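Local coordinates for protein CLPV1 (Pseudomonas aeruginosa, PDB 4UQW) that probably works as the AAA+ ATPase that disassembles the contracted TssB-TssC sheath of the type VI secretion system, here as its isolated N-terminal domain, at residues P51-G63 with L148-E161. Residues are numbered along the deposited sequence; the frame is centred on the assembly and turned at random.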
ATOM      1  N   PRO A  51      14.337   5.226   0.697  1.00 21.79           N
ATOM      2  CA  PRO A  51      14.905   5.946   1.834  1.00 25.19           C
ATOM      3  C   PRO A  51      13.856   6.482   2.813  1.00 23.32           C
ATOM      4  O   PRO A  51      14.099   6.529   4.040  1.00 23.68           O
ATOM      5  CB  PRO A  51      15.628   7.122   1.172  1.00 26.42           C
ATOM      6  CG  PRO A  51      15.898   6.655  -0.221  1.00 29.18           C
ATOM      7  CD  PRO A  51      14.699   5.831  -0.608  1.00 23.64           C
ATOM      8  N   ASP A  52      12.693   6.877   2.283  1.00 20.41           N
ATOM      9  CA  ASP A  52      11.634   7.466   3.100  1.00 17.92           C
ATOM     10  C   ASP A  52      10.337   7.459   2.317  1.00 19.27           C
ATOM     11  O   ASP A  52      10.340   7.320   1.082  1.00 18.87           O
ATOM     12  CB  ASP A  52      12.029   8.890   3.519  1.00 21.36           C
ATOM     13  CG  ASP A  52      11.232   9.420   4.718  1.00 22.46           C
ATOM     14  OD1 ASP A  52      10.627   8.646   5.487  1.00 21.51           O
ATOM     15  OD2 ASP A  52      11.260  10.670   4.915  1.00 26.80           O
ATOM     16  N   SER A  53       9.231   7.624   3.034  1.00 17.54           N
ATOM     17  CA  SER A  53       7.891   7.634   2.459  1.00 16.08           C
ATOM     18  C   SER A  53       6.885   7.962   3.554  1.00 16.91           C
ATOM     19  O   SER A  53       7.258   7.991   4.736  1.00 17.43           O
ATOM     20  CB  SER A  53       7.503   6.288   1.850  1.00 16.36           C
ATOM     21  OG  SER A  53       7.321   5.329   2.919  1.00 17.12           O
ATOM     22  N   ASP A  54       5.621   8.146   3.188  1.00 16.21           N
ATOM     23  CA  ASP A  54       4.598   8.301   4.227  1.00 14.55           C
ATOM     24  C   ASP A  54       4.543   7.044   5.088  1.00 16.48           C
ATOM     25  O   ASP A  54       4.317   7.136   6.286  1.00 17.72           O
ATOM     26  CB  ASP A  54       3.188   8.445   3.643  1.00 16.37           C
ATOM     27  CG  ASP A  54       2.962   9.721   2.915  1.00 16.18           C
ATOM     28  OD1 ASP A  54       3.803  10.653   3.015  1.00 16.62           O
ATOM     29  OD2 ASP A  54       1.881   9.778   2.301  1.00 15.34           O
ATOM     30  N   LEU A  55       4.684   5.875   4.464  1.00 16.69           N
ATOM     31  CA  LEU A  55       4.609   4.638   5.227  1.00 16.74           C
ATOM     32  C   LEU A  55       5.730   4.575   6.296  1.00 17.83           C
ATOM     33  O   LEU A  55       5.496   4.153   7.457  1.00 17.49           O
ATOM     34  CB  LEU A  55       4.690   3.419   4.255  1.00 15.69           C
ATOM     35  CG  LEU A  55       4.510   2.071   4.913  1.00 20.64           C
ATOM     36  CD1 LEU A  55       3.166   1.938   5.702  1.00 21.68           C
ATOM     37  CD2 LEU A  55       4.465   1.045   3.778  1.00 23.78           C
ATOM     38  N   HIS A  56       6.972   4.962   5.938  1.00 15.72           N
ATOM     39  CA  HIS A  56       8.035   4.994   6.925  1.00 16.14           C
ATOM     40  C   HIS A  56       7.658   5.838   8.112  1.00 18.34           C
ATOM     41  O   HIS A  56       7.926   5.468   9.281  1.00 21.28           O
ATOM     42  CB  HIS A  56       9.346   5.572   6.379  1.00 18.61           C
ATOM     43  CG  HIS A  56      10.057   4.742   5.344  1.00 17.84           C
ATOM     44  ND1 HIS A  56       9.568   4.528   4.070  1.00 20.39           N
ATOM     45  CD2 HIS A  56      11.296   4.168   5.373  1.00 24.12           C
ATOM     46  CE1 HIS A  56      10.463   3.850   3.362  1.00 21.72           C
ATOM     47  NE2 HIS A  56      11.518   3.622   4.129  1.00 25.34           N
ATOM     48  N   GLN A  57       7.169   7.043   7.822  1.00 17.68           N
ATOM     49  CA  GLN A  57       6.880   7.987   8.887  1.00 16.38           C
ATOM     50  C   GLN A  57       5.693   7.568   9.721  1.00 18.14           C
ATOM     51  O   GLN A  57       5.709   7.763  10.936  1.00 20.11           O
ATOM     52  CB  GLN A  57       6.642   9.392   8.281  1.00 18.52           C
ATOM     53  CG  GLN A  57       7.940   9.874   7.605  1.00 18.77           C
ATOM     54  CD  GLN A  57       9.081   9.979   8.623  1.00 24.41           C
ATOM     55  OE1 GLN A  57       8.893  10.455   9.740  1.00 25.51           O
ATOM     56  NE2 GLN A  57      10.248   9.476   8.264  1.00 26.03           N
ATOM     57  N   ILE A  58       4.653   7.030   9.080  1.00 15.96           N
ATOM     58  CA  ILE A  58       3.489   6.525   9.809  1.00 16.93           C
ATOM     59  C   ILE A  58       3.903   5.370  10.734  1.00 18.28           C
ATOM     60  O   ILE A  58       3.455   5.321  11.874  1.00 20.78           O
ATOM     61  CB  ILE A  58       2.409   6.093   8.820  1.00 16.04           C
ATOM     62  CG1 ILE A  58       1.778   7.343   8.181  1.00 15.77           C
ATOM     63  CG2 ILE A  58       1.317   5.259   9.505  1.00 18.79           C
ATOM     64  CD1 ILE A  58       0.892   7.018   6.935  1.00 16.62           C
ATOM     65  N   VAL A  59       4.791   4.514  10.259  1.00 17.95           N
ATOM     66  CA  VAL A  59       5.289   3.407  11.108  1.00 21.86           C
ATOM     67  C   VAL A  59       5.956   4.020  12.332  1.00 22.43           C
ATOM     68  O   VAL A  59       5.705   3.591  13.486  1.00 20.54           O
ATOM     69  CB  VAL A  59       6.246   2.488  10.300  1.00 18.08           C
ATOM     70  CG1 VAL A  59       7.211   1.662  11.182  1.00 23.81           C
ATOM     71  CG2 VAL A  59       5.405   1.585   9.393  1.00 21.30           C
ATOM     72  N   ARG A  60       6.809   5.024  12.119  1.00 18.94           N
ATOM     73  CA  ARG A  60       7.562   5.625  13.197  1.00 21.39           C
ATOM     74  C   ARG A  60       6.613   6.295  14.231  1.00 22.01           C
ATOM     75  O   ARG A  60       6.689   6.043  15.444  1.00 24.20           O
ATOM     76  CB  ARG A  60       8.562   6.658  12.616  1.00 24.74           C
ATOM     77  CG  ARG A  60       9.428   7.371  13.662  1.00 26.28           C
ATOM     78  CD  ARG A  60      10.523   8.276  13.011  1.00 39.83           C
ATOM     79  NE  ARG A  60      11.423   8.856  14.016  1.00 39.38           N
ATOM     80  CZ  ARG A  60      11.087   9.905  14.751  1.00 35.81           C
ATOM     81  NH1 ARG A  60       9.889  10.450  14.576  1.00 40.71           N
ATOM     82  NH2 ARG A  60      11.924  10.420  15.646  1.00 35.06           N
ATOM     83  N   GLN A  61       5.724   7.122  13.740  1.00 21.02           N
ATOM     84  CA  GLN A  61       4.876   7.943  14.606  1.00 22.64           C
ATOM     85  C   GLN A  61       3.783   7.126  15.293  1.00 25.77           C
ATOM     86  O   GLN A  61       3.245   7.549  16.308  1.00 25.42           O
ATOM     87  CB  GLN A  61       4.237   9.084  13.801  1.00 25.38           C
ATOM     88  CG  GLN A  61       5.221  10.150  13.290  1.00 37.01           C
ATOM     89  CD  GLN A  61       6.348  10.410  14.222  1.00 56.64           C
ATOM     90  OE1 GLN A  61       7.526  10.269  13.856  1.00 52.08           O
ATOM     91  NE2 GLN A  61       6.011  10.796  15.451  1.00 64.66           N
ATOM     92  N   SER A  62       3.448   5.969  14.733  1.00 21.06           N
ATOM     93  CA  SER A  62       2.433   5.089  15.312  0.63 20.06           C
ATOM     94  C   SER A  62       2.995   4.167  16.375  1.00 23.72           C
ATOM     95  O   SER A  62       2.257   3.405  16.984  1.00 24.29           O
ATOM     96  CB  SER A  62       1.788   4.227  14.232  0.63 16.87           C
ATOM     97  OG  SER A  62       1.064   5.034  13.294  0.63 19.55           O
ATOM     98  N   GLY A  63       4.309   4.189  16.572  1.00 21.22           N
ATOM     99  CA  GLY A  63       4.906   3.295  17.565  1.00 22.73           C
ATOM    100  C   GLY A  63       5.039   1.844  17.137  1.00 19.88           C
ATOM    101  O   GLY A  63       5.106   0.937  17.966  1.00 24.46           O
ATOM    102  N   LEU A 148      -4.591   9.055  12.452  1.00 20.70           N
ATOM    103  CA  LEU A 148      -3.990   9.288  11.172  0.61 20.75           C
ATOM    104  C   LEU A 148      -4.788  10.291  10.315  1.00 24.21           C
ATOM    105  O   LEU A 148      -4.195  11.058   9.571  1.00 28.81           O
ATOM    106  CB  LEU A 148      -3.839   7.930  10.453  0.61 22.34           C
ATOM    107  CG  LEU A 148      -3.022   7.865   9.189  0.61 23.64           C
ATOM    108  CD1 LEU A 148      -1.641   8.470   9.403  0.61 21.48           C
ATOM    109  CD2 LEU A 148      -2.924   6.374   8.773  0.61 21.16           C
ATOM    110  N   THR A 149      -6.120  10.281  10.410  1.00 19.78           N
ATOM    111  CA  THR A 149      -6.899  11.245   9.642  1.00 21.37           C
ATOM    112  C   THR A 149      -6.861  12.629  10.318  1.00 27.71           C
ATOM    113  O   THR A 149      -6.742  13.649   9.643  1.00 35.23           O
ATOM    114  CB  THR A 149      -8.370  10.788   9.450  1.00 22.84           C
ATOM    115  OG1 THR A 149      -9.000  10.566  10.734  1.00 24.58           O
ATOM    116  CG2 THR A 149      -8.424   9.503   8.609  1.00 22.43           C
ATOM    117  N   GLU A 150      -6.959  12.690  11.635  1.00 22.20           N
ATOM    118  CA  GLU A 150      -7.002  13.995  12.272  1.00 23.95           C
ATOM    119  C   GLU A 150      -5.645  14.667  12.354  1.00 29.31           C
ATOM    120  O   GLU A 150      -5.565  15.905  12.453  1.00 27.39           O
ATOM    121  CB  GLU A 150      -7.615  13.824  13.653  1.00 29.56           C
ATOM    122  CG  GLU A 150      -9.060  13.380  13.566  1.00 53.14           C
ATOM    123  CD  GLU A 150     -10.032  14.551  13.693  1.00 77.64           C
ATOM    124  OE1 GLU A 150      -9.696  15.534  14.401  1.00 86.59           O
ATOM    125  OE2 GLU A 150     -11.119  14.496  13.072  1.00 82.56           O
ATOM    126  N   ARG A 151      -4.580  13.864  12.358  1.00 23.02           N
ATOM    127  CA  ARG A 151      -3.230  14.363  12.637  1.00 26.80           C
ATOM    128  C   ARG A 151      -2.269  13.927  11.499  1.00 18.86           C
ATOM    129  O   ARG A 151      -1.100  13.667  11.744  1.00 21.22           O
ATOM    130  CB  ARG A 151      -2.741  13.860  14.010  1.00 25.49           C
ATOM    131  CG  ARG A 151      -3.640  14.460  15.136  1.00 35.22           C
ATOM    132  CD  ARG A 151      -3.124  14.249  16.564  1.00 47.29           C
ATOM    133  NE  ARG A 151      -3.092  12.844  16.928  1.00 54.98           N
ATOM    134  CZ  ARG A 151      -2.063  12.251  17.532  1.00 68.24           C
ATOM    135  NH1 ARG A 151      -0.982  12.962  17.857  1.00 75.58           N
ATOM    136  NH2 ARG A 151      -2.112  10.950  17.820  1.00 63.71           N
ATOM    137  N   PHE A 152      -2.822  13.875  10.291  1.00 18.72           N
ATOM    138  CA  PHE A 152      -2.077  13.325   9.147  1.00 18.88           C
ATOM    139  C   PHE A 152      -0.700  13.994   8.993  1.00 19.33           C
ATOM    140  O   PHE A 152       0.334  13.305   8.809  1.00 19.98           O
ATOM    141  CB  PHE A 152      -2.898  13.503   7.869  1.00 18.90           C
ATOM    142  CG  PHE A 152      -2.278  12.811   6.675  1.00 18.63           C
ATOM    143  CD1 PHE A 152      -2.407  11.425   6.485  1.00 16.38           C
ATOM    144  CD2 PHE A 152      -1.517  13.549   5.767  1.00 19.64           C
ATOM    145  CE1 PHE A 152      -1.799  10.772   5.358  1.00 18.65           C
ATOM    146  CE2 PHE A 152      -0.895  12.924   4.669  1.00 17.55           C
ATOM    147  CZ  PHE A 152      -1.023  11.550   4.451  1.00 17.42           C
ATOM    148  N   ASP A 153      -0.662  15.320   9.026  1.00 20.72           N
ATOM    149  CA  ASP A 153       0.625  15.995   8.805  1.00 20.13           C
ATOM    150  C   ASP A 153       1.627  15.657   9.876  1.00 23.32           C
ATOM    151  O   ASP A 153       2.836  15.549   9.597  1.00 23.32           O
ATOM    152  CB  ASP A 153       0.428  17.526   8.746  1.00 20.92           C
ATOM    153  CG  ASP A 153      -0.228  17.966   7.441  1.00 25.19           C
ATOM    154  OD1 ASP A 153      -0.677  17.117   6.627  1.00 26.70           O
ATOM    155  OD2 ASP A 153      -0.299  19.193   7.210  1.00 29.04           O
ATOM    156  N   GLU A 154       1.154  15.509  11.121  1.00 21.36           N
ATOM    157  CA  GLU A 154       2.057  15.119  12.191  1.00 21.24           C
ATOM    158  C   GLU A 154       2.611  13.705  11.921  1.00 22.96           C
ATOM    159  O   GLU A 154       3.782  13.417  12.201  1.00 23.58           O
ATOM    160  CB  GLU A 154       1.320  15.140  13.522  1.00 23.03           C
ATOM    161  CG  GLU A 154       2.226  14.737  14.665  1.00 25.58           C
ATOM    162  CD  GLU A 154       1.525  14.837  16.027  1.00 36.24           C
ATOM    163  OE1 GLU A 154       0.416  15.400  16.115  1.00 35.22           O
ATOM    164  OE2 GLU A 154       2.111  14.371  17.014  1.00 48.51           O
ATOM    165  N   TYR A 155       1.752  12.809  11.429  1.00 21.39           N
ATOM    166  CA  TYR A 155       2.218  11.443  11.179  1.00 18.53           C
ATOM    167  C   TYR A 155       3.186  11.361  10.007  1.00 23.40           C
ATOM    168  O   TYR A 155       4.129  10.565  10.064  1.00 24.35           O
ATOM    169  CB  TYR A 155       1.017  10.471  10.990  1.00 17.21           C
ATOM    170  CG  TYR A 155       0.490  10.001  12.325  1.00 21.03           C
ATOM    171  CD1 TYR A 155      -0.275  10.847  13.124  1.00 28.86           C
ATOM    172  CD2 TYR A 155       0.782   8.728  12.795  1.00 28.93           C
ATOM    173  CE1 TYR A 155      -0.715  10.447  14.371  1.00 34.39           C
ATOM    174  CE2 TYR A 155       0.305   8.310  14.044  1.00 28.02           C
ATOM    175  CZ  TYR A 155      -0.427   9.169  14.811  1.00 41.19           C
ATOM    176  OH  TYR A 155      -0.875   8.768  16.057  1.00 45.75           O
ATOM    177  N   VAL A 156       3.030  12.184   8.962  1.00 20.44           N
ATOM    178  CA  VAL A 156       3.899  11.952   7.821  1.00 17.26           C
ATOM    179  C   VAL A 156       5.143  12.843   7.843  1.00 20.47           C
ATOM    180  O   VAL A 156       6.047  12.609   7.041  1.00 19.60           O
ATOM    181  CB  VAL A 156       3.195  12.090   6.469  1.00 16.36           C
ATOM    182  CG1 VAL A 156       2.033  11.069   6.351  1.00 17.38           C
ATOM    183  CG2 VAL A 156       2.644  13.549   6.248  1.00 18.14           C
ATOM    184  N   GLY A 157       5.206  13.824   8.750  1.00 18.73           N
ATOM    185  CA  GLY A 157       6.449  14.579   8.967  1.00 23.32           C
ATOM    186  C   GLY A 157       7.019  15.170   7.685  1.00 20.96           C
ATOM    187  O   GLY A 157       6.327  15.894   6.963  1.00 21.91           O
ATOM    188  N   ALA A 158       8.295  14.877   7.407  1.00 21.16           N
ATOM    189  CA  ALA A 158       8.946  15.465   6.236  1.00 21.70           C
ATOM    190  C   ALA A 158       9.041  14.452   5.081  1.00 21.39           C
ATOM    191  O   ALA A 158       9.951  14.533   4.238  1.00 21.95           O
ATOM    192  CB  ALA A 158      10.356  16.012   6.616  1.00 23.58           C
ATOM    193  N   SER A 159       8.055  13.574   4.984  1.00 18.79           N
ATOM    194  CA  SER A 159       8.012  12.623   3.870  1.00 17.07           C
ATOM    195  C   SER A 159       8.228  13.255   2.505  1.00 18.90           C
ATOM    196  O   SER A 159       7.738  14.335   2.245  1.00 19.66           O
ATOM    197  CB  SER A 159       6.639  11.953   3.862  1.00 15.78           C
ATOM    198  OG  SER A 159       6.435  11.163   2.672  1.00 18.22           O
ATOM    199  N   PRO A 160       8.947  12.562   1.605  1.00 18.50           N
ATOM    200  CA  PRO A 160       9.112  13.098   0.255  1.00 22.90           C
ATOM    201  C   PRO A 160       7.803  13.150  -0.512  1.00 23.12           C
ATOM    202  O   PRO A 160       7.789  13.763  -1.575  1.00 23.53           O
ATOM    203  CB  PRO A 160      10.082  12.105  -0.403  1.00 22.23           C
ATOM    204  CG  PRO A 160       9.854  10.838   0.341  1.00 22.04           C
ATOM    205  CD  PRO A 160       9.583  11.239   1.766  1.00 19.78           C
ATOM    206  N   GLU A 161       6.728  12.537  -0.008  1.00 17.85           N
ATOM    207  CA  GLU A 161       5.463  12.621  -0.736  1.00 16.03           C
ATOM    208  C   GLU A 161       4.772  13.961  -0.434  1.00 20.48           C
ATOM    209  O   GLU A 161       3.696  14.230  -0.947  1.00 18.94           O
ATOM    210  CB  GLU A 161       4.574  11.446  -0.369  1.00 16.81           C
ATOM    211  CG  GLU A 161       5.286  10.127  -0.704  1.00 16.45           C
ATOM    212  CD  GLU A 161       4.370   8.965  -0.412  1.00 15.79           C
ATOM    213  OE1 GLU A 161       3.376   8.734  -1.138  1.00 15.13           O
ATOM    214  OE2 GLU A 161       4.655   8.186   0.558  1.00 16.02           O
TER
HETATM  215  O   HOH W   1      12.488  12.573   3.601  1.00 36.90           O
HETATM  216  O   HOH W   2       9.877  13.333   9.063  1.00 27.19           O
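Asp54, in the first turn of helix 54-61, meets Ser159 and Glu161 with its whole side chain. Its CB sits 3.4 Å from Glu161 OE2 and also touches Val156 CG1. CG stands beside the backbone N (chi1 -69°), which brings the carboxylate against Val156, Ser159 and Glu161. There OD1 accepts a 2.7 Å hydrogen bond from Ser159 OG, on its anti side and well out of the carboxylate plane. OD2 approaches Phe152 CZ obliquely and is held by a salt bridge from Arg115 and the backbone N of Gly117.

Glu161, extended beyond CG, reaches the same helix start: its OE2 takes the Asp54 N-H at 2.8 Å, nearly straight. The two carboxylates stack with planes 18° apart, Asp54 OD1 only 3.6 Å from Glu161 OE2. That pairing would probably be costly without the surrounding donors: Thr116 also bonds OE2, and Asn16 reaches OE1. Ser159 OG, besides giving its proton to Asp54, accepts from Glu161 N in an ST turn.

In this helical Clp N-terminal domain, the C-terminal helix 152-156 crosses helix 54-61, with axes 8.5 Å apart at 97°, and the tail that follows packs against the N-terminal end of helix 54-61. Near the crossing, Ile58 CG1 and CD1 both meet Leu148 CD1, while Val156 lies alongside Ile58. Further along, Gln61 CB packs obliquely on the Tyr155 ring at CD2, and Ser62 OG comes to the ring's edge, 3.4 Å from CE2, while bonding back to Ile58 O.

At the other end Pro160 CD rests against Asp52 OD2, which one water links to Ala158 O. Asp52 OD1 is taken on its syn side by Gln57 NE2, whose amide lies nearly coplanar with the bond; a second water joins Gln57 OE1, weakly, to Ala158 N.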